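Local coordinates for protein beta-glucuronidase (uncultured Clostridium sp., PDB 6U7J) that probably hydrolyses beta-D-glucuronides, as one of the gut microbial beta-glucuronidases linked to estrogen reactivation, at residues N322-E327 / E576-T581; D175-N180 / D566-G571; V128-N133 / T193-I198. One frame throughout, in Å; residues are numbered along the deposited sequence.

Contact 1. Residues N322-E327 / E576-T581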
ATOM      1  N   ASN B 322      -2.464  18.943  16.675  1.00 29.33           N
ATOM      2  CA  ASN B 322      -3.236  20.141  16.359  1.00 30.94           C
ATOM      3  C   ASN B 322      -2.397  21.155  15.593  1.00 29.38           C
ATOM      4  O   ASN B 322      -2.891  21.801  14.662  1.00 31.71           O
ATOM      5  CB  ASN B 322      -3.781  20.780  17.640  1.00 30.82           C
ATOM      6  CG  ASN B 322      -4.824  19.912  18.320  1.00 34.00           C
ATOM      7  OD1 ASN B 322      -5.364  18.982  17.713  1.00 32.41           O
ATOM      8  ND2 ASN B 322      -5.099  20.197  19.587  1.00 30.04           N
ATOM      9  N   VAL B 323      -1.140  21.341  15.990  1.00 28.61           N
ATOM     10  CA  VAL B 323      -0.317  22.327  15.300  1.00 31.05           C
ATOM     11  C   VAL B 323      -0.056  21.873  13.876  1.00 28.80           C
ATOM     12  O   VAL B 323      -0.142  22.662  12.930  1.00 29.70           O
ATOM     13  CB  VAL B 323       0.999  22.580  16.055  1.00 32.95           C
ATOM     14  CG1 VAL B 323       1.893  23.501  15.228  1.00 29.38           C
ATOM     15  CG2 VAL B 323       0.735  23.176  17.451  1.00 30.65           C
ATOM     16  N   ARG B 324       0.235  20.587  13.695  1.00 29.70           N
ATOM     17  CA  ARG B 324       0.411  20.053  12.350  1.00 26.42           C
ATOM     18  C   ARG B 324      -0.851  20.246  11.525  1.00 28.90           C
ATOM     19  O   ARG B 324      -0.777  20.616  10.347  1.00 28.87           O
ATOM     20  CB  ARG B 324       0.816  18.572  12.438  1.00 28.58           C
ATOM     21  CG  ARG B 324       0.711  17.779  11.141  1.00 27.38           C
ATOM     22  CD  ARG B 324       1.833  18.140  10.173  1.00 28.32           C
ATOM     23  NE  ARG B 324       1.776  17.329   8.958  1.00 31.35           N
ATOM     24  CZ  ARG B 324       2.595  17.465   7.919  1.00 29.22           C
ATOM     25  NH1 ARG B 324       3.539  18.393   7.930  1.00 25.84           N
ATOM     26  NH2 ARG B 324       2.461  16.674   6.863  1.00 28.58           N
ATOM     27  N   ASP B 325      -2.028  20.044  12.137  1.00 27.29           N
ATOM     28  CA  ASP B 325      -3.287  20.234  11.408  1.00 24.62           C
ATOM     29  C   ASP B 325      -3.471  21.695  10.983  1.00 30.86           C
ATOM     30  O   ASP B 325      -3.893  21.971   9.852  1.00 30.99           O
ATOM     31  CB  ASP B 325      -4.476  19.768  12.257  1.00 26.08           C
ATOM     32  CG  ASP B 325      -4.612  18.230  12.311  1.00 34.30           C
ATOM     33  OD1 ASP B 325      -3.723  17.520  11.793  1.00 32.67           O
ATOM     34  OD2 ASP B 325      -5.613  17.726  12.882  1.00 32.45           O
ATOM     35  N   CYS B 326      -3.142  22.649  11.864  1.00 28.01           N
ATOM     36  CA  CYS B 326      -3.274  24.053  11.483  1.00 31.01           C
ATOM     37  C   CYS B 326      -2.262  24.429  10.409  1.00 31.19           C
ATOM     38  O   CYS B 326      -2.554  25.267   9.540  1.00 33.44           O
ATOM     39  CB  CYS B 326      -3.093  24.954  12.696  1.00 29.15           C
ATOM     40  SG  CYS B 326      -4.387  24.739  13.923  1.00 34.65           S
ATOM     41  N   GLU B 327      -1.070  23.823  10.445  1.00 30.30           N
ATOM     42  CA  GLU B 327      -0.103  24.007   9.362  1.00 29.29           C
ATOM     43  C   GLU B 327      -0.662  23.502   8.038  1.00 28.12           C
ATOM     44  O   GLU B 327      -0.422  24.096   6.980  1.00 28.99           O
ATOM     45  CB  GLU B 327       1.206  23.283   9.694  1.00 35.26           C
ATOM     46  CG  GLU B 327       2.066  23.948  10.770  1.00 31.78           C
ATOM     47  CD  GLU B 327       2.836  25.156  10.223  1.00 40.90           C
ATOM     48  OE1 GLU B 327       3.212  25.139   9.028  1.00 48.13           O
ATOM     49  OE2 GLU B 327       3.059  26.122  10.985  1.00 42.59           O
ATOM     50  N   GLU B 576      -2.269   9.887   9.169  1.00 25.92           N
ATOM     51  CA  GLU B 576      -0.961  10.351   9.601  1.00 29.30           C
ATOM     52  C   GLU B 576      -0.597  11.711   9.001  1.00 27.01           C
ATOM     53  O   GLU B 576       0.576  12.098   9.019  1.00 27.96           O
ATOM     54  CB  GLU B 576       0.085   9.287   9.267  1.00 30.17           C
ATOM     55  CG  GLU B 576      -0.175   7.928   9.991  1.00 30.29           C
ATOM     56  CD  GLU B 576      -1.268   7.090   9.322  1.00 31.95           C
ATOM     57  OE1 GLU B 576      -1.496   7.249   8.093  1.00 31.86           O
ATOM     58  OE2 GLU B 576      -1.904   6.271  10.018  1.00 34.30           O
ATOM     59  N   ARG B 577      -1.582  12.433   8.471  1.00 26.52           N
ATOM     60  CA  ARG B 577      -1.440  13.847   8.093  1.00 30.40           C
ATOM     61  C   ARG B 577      -0.508  14.026   6.890  1.00 28.61           C
ATOM     62  O   ARG B 577       0.318  14.940   6.862  1.00 30.85           O
ATOM     63  CB  ARG B 577      -0.971  14.723   9.268  1.00 29.57           C
ATOM     64  CG  ARG B 577      -1.866  14.761  10.548  1.00 31.96           C
ATOM     65  CD  ARG B 577      -3.289  14.268  10.382  1.00 29.55           C
ATOM     66  NE  ARG B 577      -4.196  14.797  11.409  1.00 26.98           N
ATOM     67  CZ  ARG B 577      -5.137  14.086  12.039  1.00 34.66           C
ATOM     68  NH1 ARG B 577      -5.321  12.782  11.779  1.00 29.34           N
ATOM     69  NH2 ARG B 577      -5.909  14.679  12.942  1.00 32.16           N
ATOM     70  N   GLN B 578      -0.650  13.157   5.888  1.00 26.79           N
ATOM     71  CA  GLN B 578       0.023  13.358   4.618  1.00 26.81           C
ATOM     72  C   GLN B 578      -1.013  13.425   3.498  1.00 27.44           C
ATOM     73  O   GLN B 578      -2.008  12.690   3.531  1.00 29.36           O
ATOM     74  CB  GLN B 578       1.041  12.230   4.331  1.00 27.06           C
ATOM     75  CG  GLN B 578       2.109  12.021   5.421  1.00 27.86           C
ATOM     76  CD  GLN B 578       2.982  13.253   5.654  1.00 31.25           C
ATOM     77  OE1 GLN B 578       2.999  14.194   4.846  1.00 26.50           O
ATOM     78  NE2 GLN B 578       3.703  13.258   6.776  1.00 28.72           N
ATOM     79  N   PRO B 579      -0.803  14.281   2.494  1.00 28.56           N
ATOM     80  CA  PRO B 579      -1.832  14.511   1.468  1.00 29.35           C
ATOM     81  C   PRO B 579      -1.935  13.397   0.432  1.00 28.97           C
ATOM     82  O   PRO B 579      -0.932  12.836  -0.003  1.00 29.17           O
ATOM     83  CB  PRO B 579      -1.347  15.797   0.792  1.00 29.20           C
ATOM     84  CG  PRO B 579       0.156  15.650   0.844  1.00 31.49           C
ATOM     85  CD  PRO B 579       0.419  15.064   2.232  1.00 27.97           C
ATOM     86  N   LYS B 580      -3.168  13.108  -0.001  1.00 27.09           N
ATOM     87  CA  LYS B 580      -3.403  12.371  -1.233  1.00 25.72           C
ATOM     88  C   LYS B 580      -3.394  13.363  -2.402  1.00 32.75           C
ATOM     89  O   LYS B 580      -3.298  14.577  -2.196  1.00 31.57           O
ATOM     90  CB  LYS B 580      -4.718  11.595  -1.134  1.00 30.15           C
ATOM     91  CG  LYS B 580      -4.958  10.968   0.269  1.00 31.83           C
ATOM     92  CD  LYS B 580      -6.260  10.148   0.363  1.00 26.71           C
ATOM     93  CE  LYS B 580      -6.526   9.709   1.805  1.00 30.34           C
ATOM     94  NZ  LYS B 580      -7.860   9.068   2.000  1.00 28.50           N
ATOM     95  N   THR B 581      -3.535  12.865  -3.642  1.00 31.92           N
ATOM     96  CA  THR B 581      -3.366  13.741  -4.812  1.00 33.92           C
ATOM     97  C   THR B 581      -4.349  14.909  -4.810  1.00 31.49           C
ATOM     98  O   THR B 581      -3.973  16.038  -5.133  1.00 33.39           O
ATOM     99  CB  THR B 581      -3.521  12.962  -6.125  1.00 37.74           C
ATOM    100  OG1 THR B 581      -4.826  12.373  -6.187  1.00 45.04           O
ATOM    101  CG2 THR B 581      -2.491  11.885  -6.242  1.00 33.41           C
TER

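Contact 2. Residues D175-N180 / D566-G571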
ATOM      1  N   ASP B 175     -26.297   5.216  14.931  1.00 37.60           N
ATOM      2  CA  ASP B 175     -26.318   5.516  13.504  1.00 42.90           C
ATOM      3  C   ASP B 175     -25.415   6.687  13.135  1.00 42.31           C
ATOM      4  O   ASP B 175     -25.646   7.363  12.133  1.00 52.44           O
ATOM      5  CB  ASP B 175     -27.746   5.784  13.034  1.00 47.40           C
ATOM      6  CG  ASP B 175     -28.596   4.530  13.042  1.00 55.32           C
ATOM      7  OD1 ASP B 175     -29.319   4.317  14.037  1.00 57.46           O
ATOM      8  OD2 ASP B 175     -28.524   3.747  12.067  1.00 61.46           O
ATOM      9  N   PHE B 176     -24.390   6.958  13.927  1.00 38.32           N
ATOM     10  CA  PHE B 176     -23.341   7.855  13.480  1.00 33.18           C
ATOM     11  C   PHE B 176     -22.132   7.042  13.011  1.00 35.20           C
ATOM     12  O   PHE B 176     -21.947   5.878  13.375  1.00 33.73           O
ATOM     13  CB  PHE B 176     -22.941   8.849  14.581  1.00 32.89           C
ATOM     14  CG  PHE B 176     -22.559   8.205  15.896  1.00 35.69           C
ATOM     15  CD1 PHE B 176     -21.279   7.717  16.104  1.00 29.05           C
ATOM     16  CD2 PHE B 176     -23.479   8.120  16.936  1.00 35.65           C
ATOM     17  CE1 PHE B 176     -20.931   7.126  17.314  1.00 36.18           C
ATOM     18  CE2 PHE B 176     -23.132   7.535  18.155  1.00 33.12           C
ATOM     19  CZ  PHE B 176     -21.866   7.045  18.347  1.00 33.12           C
ATOM     20  N   ASP B 177     -21.326   7.680  12.166  1.00 35.96           N
ATOM     21  CA  ASP B 177     -20.173   7.029  11.549  1.00 37.30           C
ATOM     22  C   ASP B 177     -19.150   6.601  12.595  1.00 36.66           C
ATOM     23  O   ASP B 177     -18.882   5.403  12.793  1.00 36.42           O
ATOM     24  CB  ASP B 177     -19.528   8.003  10.553  1.00 32.64           C
ATOM     25  CG  ASP B 177     -19.036   7.305   9.294  1.00 46.59           C
ATOM     26  OD1 ASP B 177     -18.495   7.984   8.384  1.00 43.16           O
ATOM     27  OD2 ASP B 177     -19.175   6.059   9.232  1.00 44.53           O
ATOM     28  N   PHE B 178     -18.626   7.583  13.322  1.00 33.81           N
ATOM     29  CA  PHE B 178     -17.318   7.508  13.946  1.00 28.16           C
ATOM     30  C   PHE B 178     -17.311   6.523  15.106  1.00 29.53           C
ATOM     31  O   PHE B 178     -18.341   6.269  15.738  1.00 29.88           O
ATOM     32  CB  PHE B 178     -16.888   8.906  14.407  1.00 25.25           C
ATOM     33  CG  PHE B 178     -17.919   9.633  15.266  1.00 34.92           C
ATOM     34  CD1 PHE B 178     -18.957  10.364  14.678  1.00 32.51           C
ATOM     35  CD2 PHE B 178     -17.818   9.622  16.667  1.00 31.99           C
ATOM     36  CE1 PHE B 178     -19.882  11.050  15.461  1.00 32.67           C
ATOM     37  CE2 PHE B 178     -18.737  10.307  17.466  1.00 28.75           C
ATOM     38  CZ  PHE B 178     -19.772  11.027  16.869  1.00 34.04           C
ATOM     39  N   PHE B 179     -16.128   5.958  15.366  1.00 25.57           N
ATOM     40  CA  PHE B 179     -15.973   4.940  16.400  1.00 26.46           C
ATOM     41  C   PHE B 179     -16.313   5.510  17.780  1.00 27.13           C
ATOM     42  O   PHE B 179     -15.929   6.632  18.119  1.00 24.81           O
ATOM     43  CB  PHE B 179     -14.538   4.397  16.378  1.00 26.87           C
ATOM     44  CG  PHE B 179     -14.347   3.161  17.203  1.00 26.06           C
ATOM     45  CD1 PHE B 179     -13.973   3.254  18.544  1.00 26.71           C
ATOM     46  CD2 PHE B 179     -14.571   1.916  16.659  1.00 27.98           C
ATOM     47  CE1 PHE B 179     -13.814   2.121  19.321  1.00 25.15           C
ATOM     48  CE2 PHE B 179     -14.411   0.754  17.437  1.00 30.92           C
ATOM     49  CZ  PHE B 179     -14.040   0.863  18.772  1.00 26.31           C
ATOM     50  N   ASN B 180     -17.040   4.732  18.588  1.00 29.46           N
ATOM     51  CA  ASN B 180     -17.471   5.208  19.907  1.00 28.00           C
ATOM     52  C   ASN B 180     -16.342   5.063  20.931  1.00 26.77           C
ATOM     53  O   ASN B 180     -16.435   4.310  21.900  1.00 29.84           O
ATOM     54  CB  ASN B 180     -18.733   4.480  20.362  1.00 30.59           C
ATOM     55  CG  ASN B 180     -19.436   5.192  21.535  1.00 31.20           C
ATOM     56  OD1 ASN B 180     -19.416   6.425  21.633  1.00 33.02           O
ATOM     57  ND2 ASN B 180     -20.048   4.414  22.421  1.00 29.47           N
ATOM     58  N   ASP B 566     -10.984  -0.183   7.229  1.00 28.39           N
ATOM     59  CA  ASP B 566     -10.297   0.301   8.435  1.00 28.20           C
ATOM     60  C   ASP B 566     -10.665   1.763   8.728  1.00 29.78           C
ATOM     61  O   ASP B 566      -9.811   2.604   9.024  1.00 27.87           O
ATOM     62  CB  ASP B 566      -8.778   0.130   8.326  1.00 29.70           C
ATOM     63  CG  ASP B 566      -8.062   0.306   9.681  1.00 35.14           C
ATOM     64  OD1 ASP B 566      -8.712   0.140  10.746  1.00 35.52           O
ATOM     65  OD2 ASP B 566      -6.850   0.621   9.688  1.00 36.47           O
ATOM     66  N   GLY B 567     -11.959   2.060   8.640  1.00 27.06           N
ATOM     67  CA  GLY B 567     -12.478   3.367   8.980  1.00 28.85           C
ATOM     68  C   GLY B 567     -12.947   4.148   7.766  1.00 30.13           C
ATOM     69  O   GLY B 567     -13.205   3.603   6.687  1.00 29.41           O
ATOM     70  N   ASN B 568     -13.060   5.457   7.953  1.00 28.85           N
ATOM     71  CA  ASN B 568     -13.521   6.343   6.893  1.00 29.64           C
ATOM     72  C   ASN B 568     -12.311   6.856   6.124  1.00 29.76           C
ATOM     73  O   ASN B 568     -11.391   7.438   6.719  1.00 33.51           O
ATOM     74  CB  ASN B 568     -14.335   7.498   7.471  1.00 32.13           C
ATOM     75  CG  ASN B 568     -14.990   8.341   6.396  1.00 33.81           C
ATOM     76  OD1 ASN B 568     -14.327   8.807   5.469  1.00 37.72           O
ATOM     77  ND2 ASN B 568     -16.302   8.536   6.508  1.00 32.32           N
ATOM     78  N   LYS B 569     -12.315   6.635   4.810  1.00 26.42           N
ATOM     79  CA  LYS B 569     -11.190   6.977   3.950  1.00 28.09           C
ATOM     80  C   LYS B 569     -11.469   8.202   3.082  1.00 31.02           C
ATOM     81  O   LYS B 569     -10.758   8.432   2.092  1.00 25.68           O
ATOM     82  CB  LYS B 569     -10.809   5.782   3.077  1.00 27.87           C
ATOM     83  CG  LYS B 569     -10.072   4.650   3.823  1.00 30.95           C
ATOM     84  CD  LYS B 569      -8.903   5.216   4.629  1.00 34.48           C
ATOM     85  CE  LYS B 569      -7.911   4.134   5.008  1.00 33.45           C
ATOM     86  NZ  LYS B 569      -8.258   3.560   6.335  1.00 33.64           N
ATOM     87  N   LYS B 570     -12.485   9.005   3.431  1.00 30.85           N
ATOM     88  CA  LYS B 570     -12.760  10.233   2.679  1.00 32.21           C
ATOM     89  C   LYS B 570     -11.789  11.357   3.003  1.00 30.21           C
ATOM     90  O   LYS B 570     -11.927  12.450   2.438  1.00 33.49           O
ATOM     91  CB  LYS B 570     -14.193  10.728   2.921  1.00 31.89           C
ATOM     92  CG  LYS B 570     -15.289   9.733   2.559  1.00 31.88           C
ATOM     93  CD  LYS B 570     -16.621  10.445   2.355  1.00 32.78           C
ATOM     94  CE  LYS B 570     -17.687   9.475   1.878  1.00 35.06           C
ATOM     95  NZ  LYS B 570     -17.829   8.371   2.852  1.00 35.12           N
ATOM     96  N   GLY B 571     -10.829  11.134   3.897  1.00 24.41           N
ATOM     97  CA  GLY B 571      -9.816  12.135   4.181  1.00 29.62           C
ATOM     98  C   GLY B 571      -9.120  12.676   2.939  1.00 30.51           C
ATOM     99  O   GLY B 571      -8.814  11.925   2.001  1.00 29.69           O
TER

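Contact 3. Residues V128-N133 / T193-I198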
ATOM      1  N   VAL B 128     -13.209  20.901  45.686  1.00 36.29           N
ATOM      2  CA  VAL B 128     -12.780  19.938  46.693  1.00 40.80           C
ATOM      3  C   VAL B 128     -12.098  20.625  47.876  1.00 38.44           C
ATOM      4  O   VAL B 128     -11.349  19.982  48.614  1.00 36.88           O
ATOM      5  CB  VAL B 128     -11.856  18.868  46.091  1.00 39.28           C
ATOM      6  CG1 VAL B 128     -12.580  18.084  45.021  1.00 39.16           C
ATOM      7  CG2 VAL B 128     -10.589  19.520  45.555  1.00 34.62           C
ATOM      8  N   THR B 129     -12.338  21.924  48.058  1.00 36.74           N
ATOM      9  CA  THR B 129     -11.653  22.689  49.101  1.00 40.74           C
ATOM     10  C   THR B 129     -11.780  22.039  50.472  1.00 40.96           C
ATOM     11  O   THR B 129     -10.802  21.962  51.221  1.00 43.39           O
ATOM     12  CB  THR B 129     -12.209  24.112  49.159  1.00 43.56           C
ATOM     13  OG1 THR B 129     -12.296  24.648  47.831  1.00 38.74           O
ATOM     14  CG2 THR B 129     -11.318  24.991  50.022  1.00 45.33           C
ATOM     15  N   GLU B 130     -12.970  21.571  50.825  1.00 38.43           N
ATOM     16  CA  GLU B 130     -13.187  21.031  52.158  1.00 49.34           C
ATOM     17  C   GLU B 130     -13.051  19.514  52.215  1.00 52.27           C
ATOM     18  O   GLU B 130     -13.272  18.925  53.277  1.00 53.84           O
ATOM     19  CB  GLU B 130     -14.559  21.463  52.688  1.00 48.80           C
ATOM     20  CG  GLU B 130     -14.739  22.992  52.867  1.00 53.34           C
ATOM     21  CD  GLU B 130     -13.624  23.681  53.685  1.00 57.51           C
ATOM     22  OE1 GLU B 130     -13.096  23.083  54.656  1.00 59.05           O
ATOM     23  OE2 GLU B 130     -13.283  24.847  53.359  1.00 62.63           O
ATOM     24  N   MET B 131     -12.676  18.864  51.119  1.00 44.81           N
ATOM     25  CA  MET B 131     -12.650  17.411  51.110  1.00 45.25           C
ATOM     26  C   MET B 131     -11.282  16.805  50.854  1.00 47.15           C
ATOM     27  O   MET B 131     -11.052  15.654  51.248  1.00 45.14           O
ATOM     28  CB  MET B 131     -13.625  16.874  50.066  1.00 52.42           C
ATOM     29  CG  MET B 131     -14.888  17.693  49.970  1.00 54.00           C
ATOM     30  SD  MET B 131     -16.014  16.889  48.830  1.00 71.68           S
ATOM     31  CE  MET B 131     -16.363  18.214  47.693  1.00 52.16           C
ATOM     32  N   ALA B 132     -10.382  17.517  50.185  1.00 42.98           N
ATOM     33  CA  ALA B 132      -9.075  16.954  49.898  1.00 45.88           C
ATOM     34  C   ALA B 132      -8.157  17.146  51.095  1.00 44.12           C
ATOM     35  O   ALA B 132      -8.210  18.173  51.779  1.00 53.00           O
ATOM     36  CB  ALA B 132      -8.472  17.600  48.651  1.00 43.45           C
ATOM     37  N   ASN B 133      -7.332  16.147  51.364  1.00 41.46           N
ATOM     38  CA  ASN B 133      -6.339  16.260  52.419  1.00 43.61           C
ATOM     39  C   ASN B 133      -5.089  16.941  51.889  1.00 44.06           C
ATOM     40  O   ASN B 133      -4.767  16.865  50.698  1.00 40.53           O
ATOM     41  CB  ASN B 133      -5.942  14.888  52.979  1.00 42.46           C
ATOM     42  CG  ASN B 133      -7.059  13.882  52.908  1.00 49.03           C
ATOM     43  OD1 ASN B 133      -8.169  14.132  53.385  1.00 52.84           O
ATOM     44  ND2 ASN B 133      -6.774  12.723  52.312  1.00 54.69           N
ATOM     45  N   THR B 193      -7.558  28.905  43.553  1.00 38.95           N
ATOM     46  CA  THR B 193      -7.884  30.326  43.506  1.00 40.31           C
ATOM     47  C   THR B 193      -8.034  30.847  44.930  1.00 40.96           C
ATOM     48  O   THR B 193      -8.189  30.063  45.878  1.00 36.57           O
ATOM     49  CB  THR B 193      -9.184  30.643  42.744  1.00 40.40           C
ATOM     50  OG1 THR B 193     -10.322  30.289  43.541  1.00 37.48           O
ATOM     51  CG2 THR B 193      -9.267  29.959  41.360  1.00 41.32           C
ATOM     52  N   PRO B 194      -7.998  32.172  45.111  1.00 40.51           N
ATOM     53  CA  PRO B 194      -8.447  32.752  46.384  1.00 41.55           C
ATOM     54  C   PRO B 194      -9.908  32.408  46.646  1.00 42.29           C
ATOM     55  O   PRO B 194     -10.676  32.106  45.724  1.00 35.95           O
ATOM     56  CB  PRO B 194      -8.258  34.260  46.179  1.00 44.04           C
ATOM     57  CG  PRO B 194      -7.200  34.372  45.110  1.00 41.08           C
ATOM     58  CD  PRO B 194      -7.434  33.196  44.207  1.00 39.85           C
ATOM     59  N   LYS B 195     -10.296  32.455  47.931  1.00 39.61           N
ATOM     60  CA  LYS B 195     -11.668  32.101  48.289  1.00 38.60           C
ATOM     61  C   LYS B 195     -12.683  33.139  47.821  1.00 39.02           C
ATOM     62  O   LYS B 195     -13.863  32.807  47.655  1.00 39.38           O
ATOM     63  CB  LYS B 195     -11.785  31.885  49.796  1.00 40.75           C
ATOM     64  CG  LYS B 195     -10.858  30.810  50.318  1.00 42.81           C
ATOM     65  CD  LYS B 195     -11.560  29.863  51.274  1.00 44.20           C
ATOM     66  CE  LYS B 195     -10.686  28.629  51.548  1.00 48.60           C
ATOM     67  NZ  LYS B 195     -11.036  27.931  52.826  1.00 50.85           N
ATOM     68  N   GLU B 196     -12.262  34.374  47.587  1.00 37.59           N
ATOM     69  CA  GLU B 196     -13.110  35.362  46.932  1.00 45.46           C
ATOM     70  C   GLU B 196     -12.538  35.578  45.540  1.00 39.36           C
ATOM     71  O   GLU B 196     -11.384  36.000  45.409  1.00 38.95           O
ATOM     72  CB  GLU B 196     -13.168  36.675  47.721  1.00 42.44           C
ATOM     73  CG  GLU B 196     -13.471  36.493  49.212  1.00 47.58           C
ATOM     74  CD  GLU B 196     -13.874  37.807  49.902  1.00 54.68           C
ATOM     75  OE1 GLU B 196     -14.761  37.772  50.792  1.00 47.05           O
ATOM     76  OE2 GLU B 196     -13.298  38.870  49.557  1.00 55.69           O
ATOM     77  N   TYR B 197     -13.337  35.295  44.511  1.00 41.65           N
ATOM     78  CA  TYR B 197     -12.754  35.042  43.203  1.00 37.76           C
ATOM     79  C   TYR B 197     -13.739  35.332  42.079  1.00 40.56           C
ATOM     80  O   TYR B 197     -14.964  35.354  42.266  1.00 41.31           O
ATOM     81  CB  TYR B 197     -12.292  33.587  43.097  1.00 36.62           C
ATOM     82  CG  TYR B 197     -13.451  32.626  43.035  1.00 38.74           C
ATOM     83  CD1 TYR B 197     -14.069  32.180  44.203  1.00 38.65           C
ATOM     84  CD2 TYR B 197     -13.941  32.169  41.813  1.00 37.74           C
ATOM     85  CE1 TYR B 197     -15.126  31.302  44.156  1.00 40.14           C
ATOM     86  CE2 TYR B 197     -15.008  31.291  41.755  1.00 36.95           C
ATOM     87  CZ  TYR B 197     -15.599  30.865  42.928  1.00 41.15           C
ATOM     88  OH  TYR B 197     -16.657  29.990  42.883  1.00 41.30           O
ATOM     89  N   ILE B 198     -13.175  35.477  40.883  1.00 38.97           N
ATOM     90  CA  ILE B 198     -13.945  35.727  39.673  1.00 38.24           C
ATOM     91  C   ILE B 198     -14.514  34.405  39.166  1.00 39.60           C
ATOM     92  O   ILE B 198     -13.763  33.463  38.882  1.00 43.14           O
ATOM     93  CB  ILE B 198     -13.073  36.407  38.609  1.00 38.96           C
ATOM     94  CG1 ILE B 198     -12.551  37.745  39.147  1.00 38.62           C
ATOM     95  CG2 ILE B 198     -13.845  36.591  37.315  1.00 36.77           C
ATOM     96  CD1 ILE B 198     -11.200  38.147  38.575  1.00 35.79           C
TER

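Contact 1. Residues N322-E327 / E576-T581
R577 grips D325 side-on with two nitrogens, in a buried salt bridge. R577 NE reaches D325 OD1 at 2.8 Å, and R577 NH2 reaches D325 OD2 at 3.1 Å. Both oxygens use their syn lone pairs. The carboxylate and guanidinium planes are 18° apart, so the pair lies nearly flat. R577 CG sits beside its backbone N, and a bend at chi2 (-17°) swings the guanidinium back to the helix. K306 also pairs with D325 OD2, so two basic groups hold this carboxylate.

R324 runs past R577 in the opposite direction. Its NH2 gives a nearly straight bond to R577 O, 2.8 Å long. The aliphatic parts also pack, with R324 CG 4.0 Å from R577 CB.

The looser side is at Q578. Its OE1 lies 3.2 Å from R324 NH2, but at a poor angle for a bond. It accepts instead from the backbone N of L518 of the third subunit, whose carbonyl also takes R324 NH2. This edge therefore belongs to a subunit interface. The contact ties helix 319-332 of the TIM barrel domain to the loop before helix 581-592, through a typical bidentate arginine-carboxylate bridge.

Contact 2. Residues D175-N180 / D566-G571
D177 and N568 meet between two loops without regular helix or strand, and G567, just before N568, has a positive phi. A CB at these backbone angles would press on the carbonyl O of D566. Backbone bonds to the loop after strand 545-551 help place both sides: F179 pairs with M557, and N568 with F556.

A single hydrogen bond carries the contact. N568 ND2 donates to D177 OD1 at 2.9 Å, with an N-H...O angle of 150°. The oxygen lies in the plane of the amide and is met nearly end-on by the donor. The side chains cross at about a right angle, and the carboxylate and amide planes are 74° apart. The other carboxylate oxygen of D177, OD2, forms a salt bridge with R564. The carboxylate is thus shared between N568 and an arginine.

N568 CG is anti to its own backbone N. N568 OD1 then reaches forward along the chain and accepts from K570 N at 2.8 Å. This is an Asx turn. The two bonds, one at each end of the amide, fix its rotation. K570 NZ is 5.6 Å from D177 OD1 and not in contact with it. It pairs with D510 and bonds to Y474 OH. W551 touches the side chains of both N568 and K570.

On the other loop, F176 CD1 lies 3.5 Å above the F178 ring, over its centre.

N568 and K570, with one residue between them, match the N-x-K motif of microbial beta-glucuronidases. In relatives this motif recognises the glucuronate carboxylate, so the Asx turn probably shapes part of the substrate pocket here.

Contact 3. Residues V128-N133 / T193-I198
K195 reaches across to T129 and E130 and meets them in two different ways. Against T129 its chain passes at a slant. The methyl CG2 of T129 packs on K195 CE at 4.0 Å. Against E130 it crosses at about a right angle. Its NZ stops 3.9 Å from E130 OE2, which makes a long salt bridge and no hydrogen bond across the contact. The attraction is probably weak, since E130 and K195 are both exposed.

The torsions explain the split. T129 turns CG2 anti to the backbone N, which leaves OG1 on the other branch. OG1 is held by D127 and by the backbone N of L94, so the methyl is the part that faces the lysine. E130 bends at chi2 (-51°), which brings its carboxylate round to the lysine.

Each loop is held by its own bonds. V128 O accepts from both M131 N and A132 N, at 3.0 and 3.1 Å. T193 OG1 donates to P194 O at 2.9 Å, and R93 also bonds to T193 OG1. R93 makes a cation-pi contact with the ring of Y197 as well. N221 bonds to K195 O and Y197 N.

The loop 128-133 joins strands 124-127 and 135-144 of the sugar binding domain. The segment 193-198 leads from strand 188-193 of that domain's sheet into strand 198-208. Strand 93-98 lies against both segments, and strand 274-280 flanks P194, Y197 and I198.

The three contacts run from buried to exposed. Contact 1 is buried and rests on a bidentate salt bridge backed by a straight hydrogen bond. Contact 2 is partly buried and depends on one amide-carboxylate bond. Contact 3 lies on the surface, with a methyl contact and a long charge pair. Contacts 1 and 2 share the loop between strand 545-551 and helix 581-592, and they touch where K580 bonds to G571 O. Contact 1 stays within the TIM barrel domain, whereas contact 2 brings the sugar binding domain to it. Contact 3 is separate, about 24 Å from contact 1 and 27 Å from contact 2 by nearest atoms.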